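Local coordinates for protein enoyl-CoA Hydratase (Thermus thermophilus, PDB 1UIY) that probably catalyses the reversible addition of water to (2E)-enoyl-CoA, giving (3S)-3-hydroxyacyl-CoA, in fatty acid beta-oxidation, at residues E18-L23 and G53-A58; M1-K6 and F13-E18; D37-P42 and Y91-P96; S30-L35 and M84-R89. All coordinates share one frame; numbering follows the deposited sequence.

Contact 1: residues E18-L23 and G53-A58; sequences ERRNPL and GKAFSA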
loop_
_atom_site.group_PDB
_atom_site.type_symbol
_atom_site.label_atom_id
_atom_site.label_comp_id
_atom_site.label_asym_id
_atom_site.label_seq_id
_atom_site.Cartn_x
_atom_site.Cartn_y
_atom_site.Cartn_z
ATOM N N GLU A 18 -33.683 3.011 -27.868
ATOM C CA GLU A 18 -33.160 3.285 -29.200
ATOM C C GLU A 18 -31.769 3.899 -29.253
ATOM O O GLU A 18 -31.006 3.623 -30.178
ATOM C CB GLU A 18 -34.151 4.133 -29.998
ATOM C CG GLU A 18 -35.387 3.351 -30.433
ATOM C CD GLU A 18 -36.321 3.038 -29.275
ATOM O OE1 GLU A 18 -37.253 2.227 -29.456
ATOM O OE2 GLU A 18 -36.132 3.611 -28.184
ATOM N N ARG A 19 -31.432 4.723 -28.269
ATOM C CA ARG A 19 -30.109 5.328 -28.237
ATOM C C ARG A 19 -29.140 4.240 -27.752
ATOM O O ARG A 19 -27.924 4.332 -27.942
ATOM C CB ARG A 19 -30.127 6.518 -27.283
ATOM C CG ARG A 19 -29.053 7.563 -27.509
ATOM C CD ARG A 19 -29.372 8.780 -26.654
ATOM N NE ARG A 19 -28.273 9.735 -26.567
ATOM C CZ ARG A 19 -28.280 10.799 -25.770
ATOM N NH1 ARG A 19 -29.334 11.038 -24.999
ATOM N NH2 ARG A 19 -27.237 11.619 -25.734
ATOM N N ARG A 20 -29.723 3.206 -27.143
ATOM C CA ARG A 20 -29.027 2.033 -26.599
ATOM C C ARG A 20 -28.449 2.197 -25.187
ATOM O O ARG A 20 -27.462 1.553 -24.821
ATOM C CB ARG A 20 -27.947 1.547 -27.573
ATOM C CG ARG A 20 -28.521 1.051 -28.893
ATOM C CD ARG A 20 -27.891 -0.260 -29.337
ATOM N NE ARG A 20 -26.466 -0.121 -29.621
ATOM C CZ ARG A 20 -25.646 -1.144 -29.861
ATOM N NH1 ARG A 20 -24.359 -0.920 -30.109
ATOM N NH2 ARG A 20 -26.108 -2.390 -29.846
ATOM N N ASN A 21 -29.087 3.057 -24.398
ATOM C CA ASN A 21 -28.697 3.309 -23.015
ATOM C C ASN A 21 -27.273 3.834 -22.808
ATOM O O ASN A 21 -26.459 3.191 -22.150
ATOM C CB ASN A 21 -28.906 2.033 -22.196
ATOM C CG ASN A 21 -30.335 1.515 -22.283
ATOM O OD1 ASN A 21 -30.674 0.480 -21.709
ATOM N ND2 ASN A 21 -31.181 2.238 -23.007
ATOM N N PRO A 22 -26.953 5.008 -23.376
ATOM C CA PRO A 22 -25.619 5.601 -23.231
ATOM C C PRO A 22 -25.432 6.158 -21.822
ATOM O O PRO A 22 -26.372 6.699 -21.235
ATOM C CB PRO A 22 -25.620 6.716 -24.275
ATOM C CG PRO A 22 -26.575 6.223 -25.301
ATOM C CD PRO A 22 -27.694 5.687 -24.452
ATOM N N LEU A 23 -24.226 6.028 -21.276
ATOM C CA LEU A 23 -23.957 6.541 -19.936
ATOM C C LEU A 23 -23.711 8.046 -19.969
ATOM O O LEU A 23 -22.729 8.545 -19.417
ATOM C CB LEU A 23 -22.752 5.834 -19.313
ATOM C CG LEU A 23 -22.920 4.348 -19.005
ATOM C CD1 LEU A 23 -21.722 3.870 -18.197
ATOM C CD2 LEU A 23 -24.202 4.118 -18.225
ATOM N N GLY A 53 -34.315 -2.551 -23.833
ATOM C CA GLY A 53 -33.956 -2.603 -25.237
ATOM C C GLY A 53 -33.160 -3.832 -25.625
ATOM O O GLY A 53 -33.148 -4.835 -24.907
ATOM N N LYS A 54 -32.489 -3.750 -26.769
ATOM C CA LYS A 54 -31.700 -4.863 -27.263
ATOM C C LYS A 54 -30.382 -4.980 -26.528
ATOM O O LYS A 54 -29.694 -5.992 -26.642
ATOM C CB LYS A 54 -31.409 -4.701 -28.756
ATOM C CG LYS A 54 -32.629 -4.721 -29.667
ATOM C CD LYS A 54 -32.382 -5.605 -30.892
ATOM C CE LYS A 54 -31.115 -5.205 -31.644
ATOM N NZ LYS A 54 -30.724 -6.227 -32.657
ATOM N N ALA A 55 -30.029 -3.949 -25.769
ATOM C CA ALA A 55 -28.762 -3.959 -25.049
ATOM C C ALA A 55 -28.868 -3.614 -23.573
ATOM O O ALA A 55 -29.939 -3.289 -23.066
ATOM C CB ALA A 55 -27.789 -3.002 -25.724
ATOM N N PHE A 56 -27.731 -3.705 -22.892
ATOM C CA PHE A 56 -27.632 -3.372 -21.479
ATOM C C PHE A 56 -27.163 -1.919 -21.458
ATOM O O PHE A 56 -27.777 -1.057 -20.830
ATOM C CB PHE A 56 -26.591 -4.262 -20.788
ATOM C CG PHE A 56 -26.318 -3.877 -19.355
ATOM C CD1 PHE A 56 -27.145 -4.323 -18.328
ATOM C CD2 PHE A 56 -25.250 -3.039 -19.042
ATOM C CE1 PHE A 56 -26.915 -3.941 -17.013
ATOM C CE2 PHE A 56 -25.011 -2.652 -17.731
ATOM C CZ PHE A 56 -25.846 -3.105 -16.714
ATOM N N SER A 57 -26.064 -1.663 -22.159
ATOM C CA SER A 57 -25.502 -0.323 -22.263
ATOM C C SER A 57 -24.346 -0.363 -23.249
ATOM O O SER A 57 -23.268 -0.880 -22.946
ATOM C CB SER A 57 -25.017 0.176 -20.904
ATOM O OG SER A 57 -24.595 1.526 -20.997
ATOM N N ALA A 58 -24.586 0.184 -24.436
ATOM C CA ALA A 58 -23.590 0.194 -25.495
ATOM C C ALA A 58 -24.070 1.045 -26.652
ATOM O O ALA A 58 -24.707 0.533 -27.562
ATOM C CB ALA A 58 -23.344 -1.231 -25.983
#
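S57 and A58 take hold of two consecutive backbone carbonyls of the 18-23 loop. The hydroxyl OG of S57 donates to N21 O at 2.8 Å; with chi1 at -174° it stands opposite its own backbone N and lies nearly in line with the C=O of N21 (172°). Next to it, A58 N donates to R20 O over 3.2 Å with the N-H pointing almost directly at the acceptor (176°). R20 and N21 both have positive phi, and this turn presents their two carbonyls to 53-58. The R20 side chain, bent at chi2 and chi3, leans toward 53-58, and A58 O sits over one face of the guanidinium, 2.8 Å from R20 NE. That approach is wrong for a hydrogen bond, although charge and carbonyl should still attract. A58 CB lies above the plane too, towards the rim. CD2 of L23 rests 3.8 Å from S57 OG, while F56 points away and packs on L112 of helix 108-114. The side chain of L23 is about 8 Å from that of E131, the inferred active-site residue. Loops that follow strands 9-14 and 46-51 meet here, as in the crotonase fold, where such loops border the acyl-CoA pocket.

Contact 2: residues M1-K6 and F13-E18; sequences MVQVEK and FLNDPE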
loop_
_atom_site.group_PDB
_atom_site.type_symbol
_atom_site.label_atom_id
_atom_site.label_comp_id
_atom_site.label_asym_id
_atom_site.label_seq_id
_atom_site.Cartn_x
_atom_site.Cartn_y
_atom_site.Cartn_z
HETATM N N MSE A 1 -33.327 9.228 -16.567
HETATM C CA MSE A 1 -33.951 8.303 -17.549
HETATM C C MSE A 1 -33.783 6.838 -17.158
HETATM O O MSE A 1 -33.101 6.067 -17.835
HETATM C CB MSE A 1 -33.389 8.553 -18.957
HETATM C CG MSE A 1 -31.965 9.107 -19.013
HETATM SE SE MSE A 1 -31.801 10.987 -18.487
HETATM C CE MSE A 1 -33.125 11.759 -19.674
ATOM N N VAL A 2 -34.416 6.471 -16.049
ATOM C CA VAL A 2 -34.384 5.106 -15.541
ATOM C C VAL A 2 -35.711 4.793 -14.862
ATOM O O VAL A 2 -36.347 5.672 -14.283
ATOM C CB VAL A 2 -33.246 4.895 -14.518
ATOM C CG1 VAL A 2 -31.900 4.928 -15.218
ATOM C CG2 VAL A 2 -33.312 5.962 -13.443
ATOM N N GLN A 3 -36.129 3.535 -14.942
ATOM C CA GLN A 3 -37.382 3.098 -14.339
ATOM C C GLN A 3 -37.044 2.208 -13.145
ATOM O O GLN A 3 -36.161 1.352 -13.230
ATOM C CB GLN A 3 -38.211 2.327 -15.376
ATOM C CG GLN A 3 -38.285 3.031 -16.730
ATOM C CD GLN A 3 -38.943 2.198 -17.814
ATOM O OE1 GLN A 3 -38.550 1.064 -18.071
ATOM N NE2 GLN A 3 -39.944 2.769 -18.468
ATOM N N VAL A 4 -37.750 2.403 -12.038
ATOM C CA VAL A 4 -37.483 1.631 -10.831
ATOM C C VAL A 4 -38.674 0.862 -10.285
ATOM O O VAL A 4 -39.681 1.455 -9.909
ATOM C CB VAL A 4 -36.960 2.547 -9.706
ATOM C CG1 VAL A 4 -36.664 1.728 -8.461
ATOM C CG2 VAL A 4 -35.718 3.289 -10.175
ATOM N N GLU A 5 -38.549 -0.460 -10.230
ATOM C CA GLU A 5 -39.610 -1.301 -9.693
ATOM C C GLU A 5 -39.219 -1.694 -8.275
ATOM O O GLU A 5 -38.494 -2.672 -8.071
ATOM C CB GLU A 5 -39.789 -2.559 -10.539
ATOM C CG GLU A 5 -40.033 -2.283 -12.002
ATOM C CD GLU A 5 -40.507 -3.509 -12.752
ATOM O OE1 GLU A 5 -39.916 -4.594 -12.557
ATOM O OE2 GLU A 5 -41.468 -3.388 -13.545
ATOM N N LYS A 6 -39.694 -0.927 -7.296
ATOM C CA LYS A 6 -39.362 -1.206 -5.906
ATOM C C LYS A 6 -39.771 -2.612 -5.504
ATOM O O LYS A 6 -40.635 -3.219 -6.133
ATOM C CB LYS A 6 -40.015 -0.172 -4.984
ATOM C CG LYS A 6 -39.535 1.256 -5.233
ATOM C CD LYS A 6 -39.764 2.154 -4.027
ATOM C CE LYS A 6 -39.101 3.512 -4.218
ATOM N NZ LYS A 6 -39.059 4.298 -2.947
ATOM N N PHE A 13 -34.065 0.016 -14.544
ATOM C CA PHE A 13 -33.912 -0.111 -15.986
ATOM C C PHE A 13 -33.350 1.160 -16.602
ATOM O O PHE A 13 -33.828 2.262 -16.325
ATOM C CB PHE A 13 -35.258 -0.412 -16.646
ATOM C CG PHE A 13 -36.014 -1.541 -16.014
ATOM C CD1 PHE A 13 -36.612 -1.385 -14.764
ATOM C CD2 PHE A 13 -36.169 -2.754 -16.684
ATOM C CE1 PHE A 13 -37.359 -2.421 -14.195
ATOM C CE2 PHE A 13 -36.910 -3.796 -16.126
ATOM C CZ PHE A 13 -37.508 -3.631 -14.882
ATOM N N LEU A 14 -32.326 0.997 -17.430
ATOM C CA LEU A 14 -31.724 2.128 -18.125
ATOM C C LEU A 14 -32.712 2.424 -19.250
ATOM O O LEU A 14 -32.829 1.645 -20.200
ATOM C CB LEU A 14 -30.356 1.731 -18.694
ATOM C CG LEU A 14 -29.140 1.692 -17.760
ATOM C CD1 LEU A 14 -29.475 1.025 -16.440
ATOM C CD2 LEU A 14 -28.022 0.947 -18.460
ATOM N N ASN A 15 -33.425 3.544 -19.143
ATOM C CA ASN A 15 -34.439 3.880 -20.137
ATOM C C ASN A 15 -34.022 4.827 -21.258
ATOM O O ASN A 15 -34.162 6.042 -21.151
ATOM C CB ASN A 15 -35.669 4.436 -19.434
ATOM C CG ASN A 15 -36.945 4.039 -20.120
ATOM O OD1 ASN A 15 -38.039 4.354 -19.651
ATOM N ND2 ASN A 15 -36.817 3.333 -21.242
ATOM N N ASP A 16 -33.514 4.250 -22.338
ATOM C CA ASP A 16 -33.084 5.008 -23.505
ATOM C C ASP A 16 -32.864 3.986 -24.619
ATOM O O ASP A 16 -31.923 4.094 -25.400
ATOM C CB ASP A 16 -31.773 5.735 -23.205
ATOM C CG ASP A 16 -31.541 6.924 -24.116
ATOM O OD1 ASP A 16 -32.097 6.925 -25.235
ATOM O OD2 ASP A 16 -30.796 7.851 -23.723
ATOM N N PRO A 17 -33.750 2.984 -24.713
ATOM C CA PRO A 17 -33.692 1.911 -25.703
ATOM C C PRO A 17 -33.045 2.185 -27.050
ATOM O O PRO A 17 -31.979 1.652 -27.346
ATOM C CB PRO A 17 -35.149 1.506 -25.844
ATOM C CG PRO A 17 -35.632 1.638 -24.453
ATOM C CD PRO A 17 -35.067 2.981 -24.049
ATOM N N GLU A 18 -33.683 3.011 -27.868
ATOM C CA GLU A 18 -33.160 3.285 -29.200
ATOM C C GLU A 18 -31.769 3.899 -29.253
ATOM O O GLU A 18 -31.006 3.623 -30.178
ATOM C CB GLU A 18 -34.151 4.133 -29.998
ATOM C CG GLU A 18 -35.387 3.351 -30.433
ATOM C CD GLU A 18 -36.321 3.038 -29.275
ATOM O OE1 GLU A 18 -37.253 2.227 -29.456
ATOM O OE2 GLU A 18 -36.132 3.611 -28.184
#
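Q3 faces both F13 and N15 across an antiparallel hairpin. Q3 N donates to F13 O, and F13 N returns a bond to Q3 O at 2.8 Å; N15 N to M1 O adds a third rung beyond the non-hydrogen-bonded pair V2 and L14. Starting out along the Q3 side chain, CB lies 4.1 Å from CD1 of the F13 ring. CG, set beside the backbone N by a chi1 of -47°, moves on to N15 and comes 3.2 Å from its OD1. The extended chain then places CD near that same oxygen, and the amide splits its two ends: OE1 accepts from R52 NE and sits 3.9 Å from F13 CB, whereas NE2 is close to N15 OD1 at an angle too poor for a hydrogen bond. The amide stands almost square to the F13 ring, 84° between planes. E5 CG meets the ring edge at CE1, 3.5 Å away. Q3 O and E5 OE1 both lie in the ring plane at the edge, and R52 forms a cation-pi contact with F13. Oxygens at the rim and a guanidinium on the pi system are consistent with the ring's charge distribution, and R52 also satisfies Q3 OE1.

Contact 3: residues D37-P42 and Y91-P96; sequences DLEADP and YTYPKP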
loop_
_atom_site.group_PDB
_atom_site.type_symbol
_atom_site.label_atom_id
_atom_site.label_comp_id
_atom_site.label_asym_id
_atom_site.label_seq_id
_atom_site.Cartn_x
_atom_site.Cartn_y
_atom_site.Cartn_z
ATOM N N ASP A 37 -32.525 6.749 -3.368
ATOM C CA ASP A 37 -33.852 6.380 -2.908
ATOM C C ASP A 37 -33.780 4.927 -2.448
ATOM O O ASP A 37 -34.041 4.609 -1.287
ATOM C CB ASP A 37 -34.863 6.505 -4.051
ATOM C CG ASP A 37 -34.932 7.912 -4.628
ATOM O OD1 ASP A 37 -35.526 8.075 -5.716
ATOM O OD2 ASP A 37 -34.403 8.856 -4.000
ATOM N N LEU A 38 -33.396 4.053 -3.372
ATOM C CA LEU A 38 -33.289 2.632 -3.097
ATOM C C LEU A 38 -32.410 2.296 -1.893
ATOM O O LEU A 38 -32.650 1.303 -1.208
ATOM C CB LEU A 38 -32.773 1.921 -4.341
ATOM C CG LEU A 38 -33.705 2.030 -5.547
ATOM C CD1 LEU A 38 -32.939 1.769 -6.829
ATOM C CD2 LEU A 38 -34.854 1.053 -5.382
ATOM N N GLU A 39 -31.394 3.106 -1.623
ATOM C CA GLU A 39 -30.545 2.808 -0.479
ATOM C C GLU A 39 -31.285 3.182 0.794
ATOM O O GLU A 39 -31.037 2.611 1.860
ATOM C CB GLU A 39 -29.227 3.584 -0.529
ATOM C CG GLU A 39 -28.140 2.938 0.326
ATOM C CD GLU A 39 -27.151 3.928 0.917
ATOM O OE1 GLU A 39 -26.659 4.816 0.191
ATOM O OE2 GLU A 39 -26.848 3.805 2.123
ATOM N N ALA A 40 -32.196 4.144 0.662
ATOM C CA ALA A 40 -32.985 4.652 1.781
ATOM C C ALA A 40 -34.278 3.892 2.021
ATOM O O ALA A 40 -34.971 4.141 2.998
ATOM C CB ALA A 40 -33.297 6.127 1.564
ATOM N N ASP A 41 -34.613 2.970 1.132
ATOM C CA ASP A 41 -35.841 2.214 1.305
ATOM C C ASP A 41 -35.580 0.910 2.063
ATOM O O ASP A 41 -35.053 -0.054 1.505
ATOM C CB ASP A 41 -36.478 1.935 -0.057
ATOM C CG ASP A 41 -37.856 1.322 0.069
ATOM O OD1 ASP A 41 -38.591 1.308 -0.945
ATOM O OD2 ASP A 41 -38.204 0.852 1.179
ATOM N N PRO A 42 -35.965 0.868 3.349
ATOM C CA PRO A 42 -35.797 -0.282 4.245
ATOM C C PRO A 42 -36.440 -1.571 3.755
ATOM O O PRO A 42 -36.229 -2.639 4.334
ATOM C CB PRO A 42 -36.406 0.212 5.552
ATOM C CG PRO A 42 -37.486 1.115 5.080
ATOM C CD PRO A 42 -36.794 1.900 3.990
ATOM N N TYR A 91 -19.932 0.472 -7.364
ATOM C CA TYR A 91 -19.000 -0.501 -6.804
ATOM C C TYR A 91 -19.026 -0.465 -5.273
ATOM O O TYR A 91 -18.789 -1.463 -4.601
ATOM C CB TYR A 91 -17.581 -0.193 -7.313
ATOM C CG TYR A 91 -16.588 -1.326 -7.151
ATOM C CD1 TYR A 91 -15.582 -1.277 -6.176
ATOM C CD2 TYR A 91 -16.654 -2.449 -7.971
ATOM C CE1 TYR A 91 -14.671 -2.325 -6.027
ATOM C CE2 TYR A 91 -15.747 -3.496 -7.830
ATOM C CZ TYR A 91 -14.765 -3.430 -6.858
ATOM O OH TYR A 91 -13.907 -4.491 -6.707
ATOM N N THR A 92 -19.347 0.695 -4.732
ATOM C CA THR A 92 -19.369 0.910 -3.300
ATOM C C THR A 92 -20.726 0.722 -2.649
ATOM O O THR A 92 -20.820 0.669 -1.425
ATOM C CB THR A 92 -18.833 2.333 -3.022
ATOM O OG1 THR A 92 -17.404 2.303 -3.080
ATOM C CG2 THR A 92 -19.288 2.863 -1.690
ATOM N N TYR A 93 -21.775 0.607 -3.461
ATOM C CA TYR A 93 -23.142 0.456 -2.949
ATOM C C TYR A 93 -23.242 -0.415 -1.700
ATOM O O TYR A 93 -22.703 -1.515 -1.660
ATOM C CB TYR A 93 -24.069 -0.103 -4.030
ATOM C CG TYR A 93 -25.492 0.399 -3.886
ATOM C CD1 TYR A 93 -26.574 -0.486 -3.865
ATOM C CD2 TYR A 93 -25.756 1.765 -3.763
ATOM C CE1 TYR A 93 -27.878 -0.026 -3.726
ATOM C CE2 TYR A 93 -27.059 2.238 -3.619
ATOM C CZ TYR A 93 -28.116 1.337 -3.605
ATOM O OH TYR A 93 -29.403 1.808 -3.493
ATOM N N PRO A 94 -23.939 0.077 -0.663
ATOM C CA PRO A 94 -24.155 -0.589 0.624
ATOM C C PRO A 94 -24.949 -1.880 0.516
ATOM O O PRO A 94 -24.777 -2.792 1.326
ATOM C CB PRO A 94 -24.911 0.452 1.434
ATOM C CG PRO A 94 -24.484 1.727 0.838
ATOM C CD PRO A 94 -24.507 1.430 -0.632
ATOM N N LYS A 95 -25.841 -1.947 -0.468
ATOM C CA LYS A 95 -26.650 -3.144 -0.661
ATOM C C LYS A 95 -26.116 -3.960 -1.829
ATOM O O LYS A 95 -25.432 -3.436 -2.700
ATOM C CB LYS A 95 -28.113 -2.767 -0.904
ATOM C CG LYS A 95 -28.771 -2.049 0.266
ATOM C CD LYS A 95 -30.240 -1.707 -0.035
ATOM C CE LYS A 95 -30.882 -0.920 1.108
ATOM N NZ LYS A 95 -32.287 -0.542 0.820
ATOM N N PRO A 96 -26.409 -5.268 -1.849
ATOM C CA PRO A 96 -25.932 -6.120 -2.940
ATOM C C PRO A 96 -26.527 -5.682 -4.275
ATOM O O PRO A 96 -27.738 -5.493 -4.386
ATOM C CB PRO A 96 -26.417 -7.511 -2.537
ATOM C CG PRO A 96 -26.539 -7.426 -1.054
ATOM C CD PRO A 96 -27.121 -6.060 -0.835
#
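E39 and K95 mark the closest backbone approach, their CA atoms 7.1 Å apart, so side chains do the bridging. Residues 37-40 are the last part of helix 25-40, and the chain then loosens through D41 into P42. On the other side, helix 73-92 gives out near T92, and Y93 to P96 continue as a loop towards strand 97-101. K95 leaves that loop in an extended conformation and reaches over to the helix end, where NZ donates to L38 O at 2.8 Å, in the carbonyl plane. The same amine lies 2.9 Å from D41 O and is hydrogen-bonded to V44 O. Y93 comes in alongside: its hydroxyl is bonded to L35 O one turn earlier and touches CB of both L38 and E39, each at 3.5 Å. E39 N is close to that hydroxyl as well, but the angle rules out a bond. The E39 chain, bent at chi2, runs across the P94 ring at about a right angle, with OE2 3.4 Å from P94 CG, while OE1 is taken by a salt bridge to R89. L35 O already has its helical amide, E39 N, nearby, so the Y93 hydroxyl is a second donor. L38 O has only a weak backbone bond from D41 N, and K95 NZ is its firm donor. These carbonyls probably stabilise charged K95, and the helix's C-terminal end would add to this.

Contact 4: residues S30-L35 and M84-R89; sequences SLLQAL and MRLFHR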
loop_
_atom_site.group_PDB
_atom_site.type_symbol
_atom_site.label_atom_id
_atom_site.label_comp_id
_atom_site.label_asym_id
_atom_site.label_seq_id
_atom_site.Cartn_x
_atom_site.Cartn_y
_atom_site.Cartn_z
ATOM N N SER A 30 -29.391 10.258 -13.273
ATOM C CA SER A 30 -30.657 9.612 -12.966
ATOM C C SER A 30 -30.407 8.315 -12.213
ATOM O O SER A 30 -31.138 7.971 -11.276
ATOM C CB SER A 30 -31.431 9.321 -14.248
ATOM O OG SER A 30 -30.677 8.495 -15.118
ATOM N N LEU A 31 -29.364 7.599 -12.622
ATOM C CA LEU A 31 -29.021 6.331 -11.988
ATOM C C LEU A 31 -28.633 6.536 -10.518
ATOM O O LEU A 31 -28.934 5.705 -9.657
ATOM C CB LEU A 31 -27.885 5.651 -12.763
ATOM C CG LEU A 31 -27.612 4.184 -12.418
ATOM C CD1 LEU A 31 -28.921 3.419 -12.345
ATOM C CD2 LEU A 31 -26.698 3.569 -13.459
ATOM N N LEU A 32 -27.972 7.650 -10.231
ATOM C CA LEU A 32 -27.578 7.939 -8.862
ATOM C C LEU A 32 -28.821 8.177 -8.007
ATOM O O LEU A 32 -29.020 7.527 -6.978
ATOM C CB LEU A 32 -26.664 9.171 -8.817
ATOM C CG LEU A 32 -25.286 9.015 -9.465
ATOM C CD1 LEU A 32 -24.518 10.308 -9.354
ATOM C CD2 LEU A 32 -24.522 7.896 -8.786
ATOM N N GLN A 33 -29.657 9.108 -8.452
ATOM C CA GLN A 33 -30.875 9.452 -7.739
ATOM C C GLN A 33 -31.612 8.186 -7.318
ATOM O O GLN A 33 -32.129 8.098 -6.207
ATOM C CB GLN A 33 -31.767 10.316 -8.633
ATOM C CG GLN A 33 -32.895 11.028 -7.906
ATOM C CD GLN A 33 -32.394 11.996 -6.840
ATOM O OE1 GLN A 33 -32.040 11.592 -5.727
ATOM N NE2 GLN A 33 -32.351 13.283 -7.184
ATOM N N ALA A 34 -31.650 7.199 -8.205
ATOM C CA ALA A 34 -32.322 5.946 -7.892
ATOM C C ALA A 34 -31.627 5.240 -6.733
ATOM O O ALA A 34 -32.250 4.941 -5.710
ATOM C CB ALA A 34 -32.332 5.042 -9.110
ATOM N N LEU A 35 -30.330 4.980 -6.904
ATOM C CA LEU A 35 -29.537 4.304 -5.887
ATOM C C LEU A 35 -29.721 4.939 -4.520
ATOM O O LEU A 35 -29.703 4.254 -3.503
ATOM C CB LEU A 35 -28.061 4.309 -6.288
ATOM C CG LEU A 35 -27.765 3.494 -7.554
ATOM C CD1 LEU A 35 -26.347 3.735 -8.024
ATOM C CD2 LEU A 35 -27.991 2.022 -7.266
HETATM N N MSE A 84 -16.744 9.120 -12.669
HETATM C CA MSE A 84 -16.080 8.272 -11.690
HETATM C C MSE A 84 -16.941 8.145 -10.432
HETATM O O MSE A 84 -16.939 7.090 -9.777
HETATM C CB MSE A 84 -14.695 8.823 -11.350
HETATM C CG MSE A 84 -14.670 9.829 -10.226
HETATM SE SE MSE A 84 -13.845 9.131 -8.615
HETATM C CE MSE A 84 -15.398 8.408 -7.748
ATOM N N ARG A 85 -17.676 9.211 -10.100
ATOM C CA ARG A 85 -18.569 9.198 -8.941
ATOM C C ARG A 85 -19.651 8.146 -9.127
ATOM O O ARG A 85 -20.167 7.607 -8.166
ATOM C CB ARG A 85 -19.246 10.559 -8.726
ATOM C CG ARG A 85 -18.349 11.647 -8.132
ATOM C CD ARG A 85 -19.164 12.786 -7.480
ATOM N NE ARG A 85 -19.981 13.518 -8.448
ATOM C CZ ARG A 85 -19.585 14.614 -9.098
ATOM N NH1 ARG A 85 -18.376 15.125 -8.876
ATOM N NH2 ARG A 85 -20.390 15.184 -9.992
ATOM N N LEU A 86 -20.003 7.862 -10.372
ATOM C CA LEU A 86 -21.023 6.861 -10.644
ATOM C C LEU A 86 -20.457 5.468 -10.409
ATOM O O LEU A 86 -20.983 4.706 -9.593
ATOM C CB LEU A 86 -21.514 6.980 -12.083
ATOM C CG LEU A 86 -22.435 5.862 -12.576
ATOM C CD1 LEU A 86 -23.651 5.698 -11.666
ATOM C CD2 LEU A 86 -22.863 6.199 -13.978
ATOM N N PHE A 87 -19.390 5.139 -11.132
ATOM C CA PHE A 87 -18.732 3.848 -10.982
ATOM C C PHE A 87 -18.518 3.555 -9.505
ATOM O O PHE A 87 -18.928 2.517 -8.989
ATOM C CB PHE A 87 -17.377 3.868 -11.679
ATOM C CG PHE A 87 -17.444 3.585 -13.141
ATOM C CD1 PHE A 87 -16.961 2.381 -13.643
ATOM C CD2 PHE A 87 -17.999 4.507 -14.022
ATOM C CE1 PHE A 87 -17.029 2.096 -15.008
ATOM C CE2 PHE A 87 -18.076 4.235 -15.392
ATOM C CZ PHE A 87 -17.589 3.029 -15.885
ATOM N N HIS A 88 -17.876 4.486 -8.820
ATOM C CA HIS A 88 -17.605 4.299 -7.411
ATOM C C HIS A 88 -18.874 4.045 -6.618
ATOM O O HIS A 88 -18.947 3.089 -5.840
ATOM C CB HIS A 88 -16.883 5.512 -6.854
ATOM C CG HIS A 88 -16.482 5.366 -5.423
ATOM N ND1 HIS A 88 -17.334 5.655 -4.380
ATOM C CD2 HIS A 88 -15.318 4.962 -4.862
ATOM C CE1 HIS A 88 -16.710 5.439 -3.235
ATOM N NE2 HIS A 88 -15.486 5.019 -3.501
ATOM N N ARG A 89 -19.875 4.894 -6.815
ATOM C CA ARG A 89 -21.131 4.725 -6.101
ATOM C C ARG A 89 -21.699 3.322 -6.278
ATOM O O ARG A 89 -22.219 2.737 -5.332
ATOM C CB ARG A 89 -22.152 5.757 -6.573
ATOM C CG ARG A 89 -23.526 5.593 -5.965
ATOM C CD ARG A 89 -23.483 5.478 -4.447
ATOM N NE ARG A 89 -24.810 5.699 -3.881
ATOM C CZ ARG A 89 -25.175 5.401 -2.637
ATOM N NH1 ARG A 89 -24.315 4.855 -1.786
ATOM N NH2 ARG A 89 -26.420 5.650 -2.249
#
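L86, R89 and L32 carry this helix-to-helix contact of the crotonase fold. Helices 25-40 and 73-92 run in the same general direction here, the short segments inclined by 33° with their axes 10.5 Å apart. At that separation the leucine ends have to meet in the middle. L86 sends its CG out opposite the backbone N (chi1 171°), and its CD1 touches CD2 of L32 at 3.7 Å. The same methyl reaches L31 CD2, that side chain crossing L86 at about a right angle. One turn on, R89 works with its aliphatic part: CB and CG lie against L32 CD2, and the chain bends at chi2 as it passes L35, the two side chains pointing past one another in opposite senses. The charged end goes on to a salt bridge with E39. H88 of helix 73-92 is hydrogen-bonded to E219 of a second subunit, so the helix also takes part in a subunit contact. The last methyl contact is L35 CD1 on R89 CG, 4.0 Å.

In the fold
Helix 25-40 ties most of this together. Contacts 3 and 4 share it, along with helix 73-92; their centres are 11 Å apart, and they join through the E39-R89 salt bridge and the Y93 hydroxyl on L35 O. The hairpin of contact 2 packs on the same helix, V2 against S30, V4 against A34 and L38, with centres 14 Å from contact 4 and 17 Å from contact 3. Contact 1 continues directly from contact 2: E18 belongs to both, and N21 N probably bonds to D16 O. It also lies nearest to function, with about 8 Å between the side chains of L23 and E131, the inferred active-site residue, and a glycerol beside R20, whereas contact 3 is 23 Å away, centre to centre.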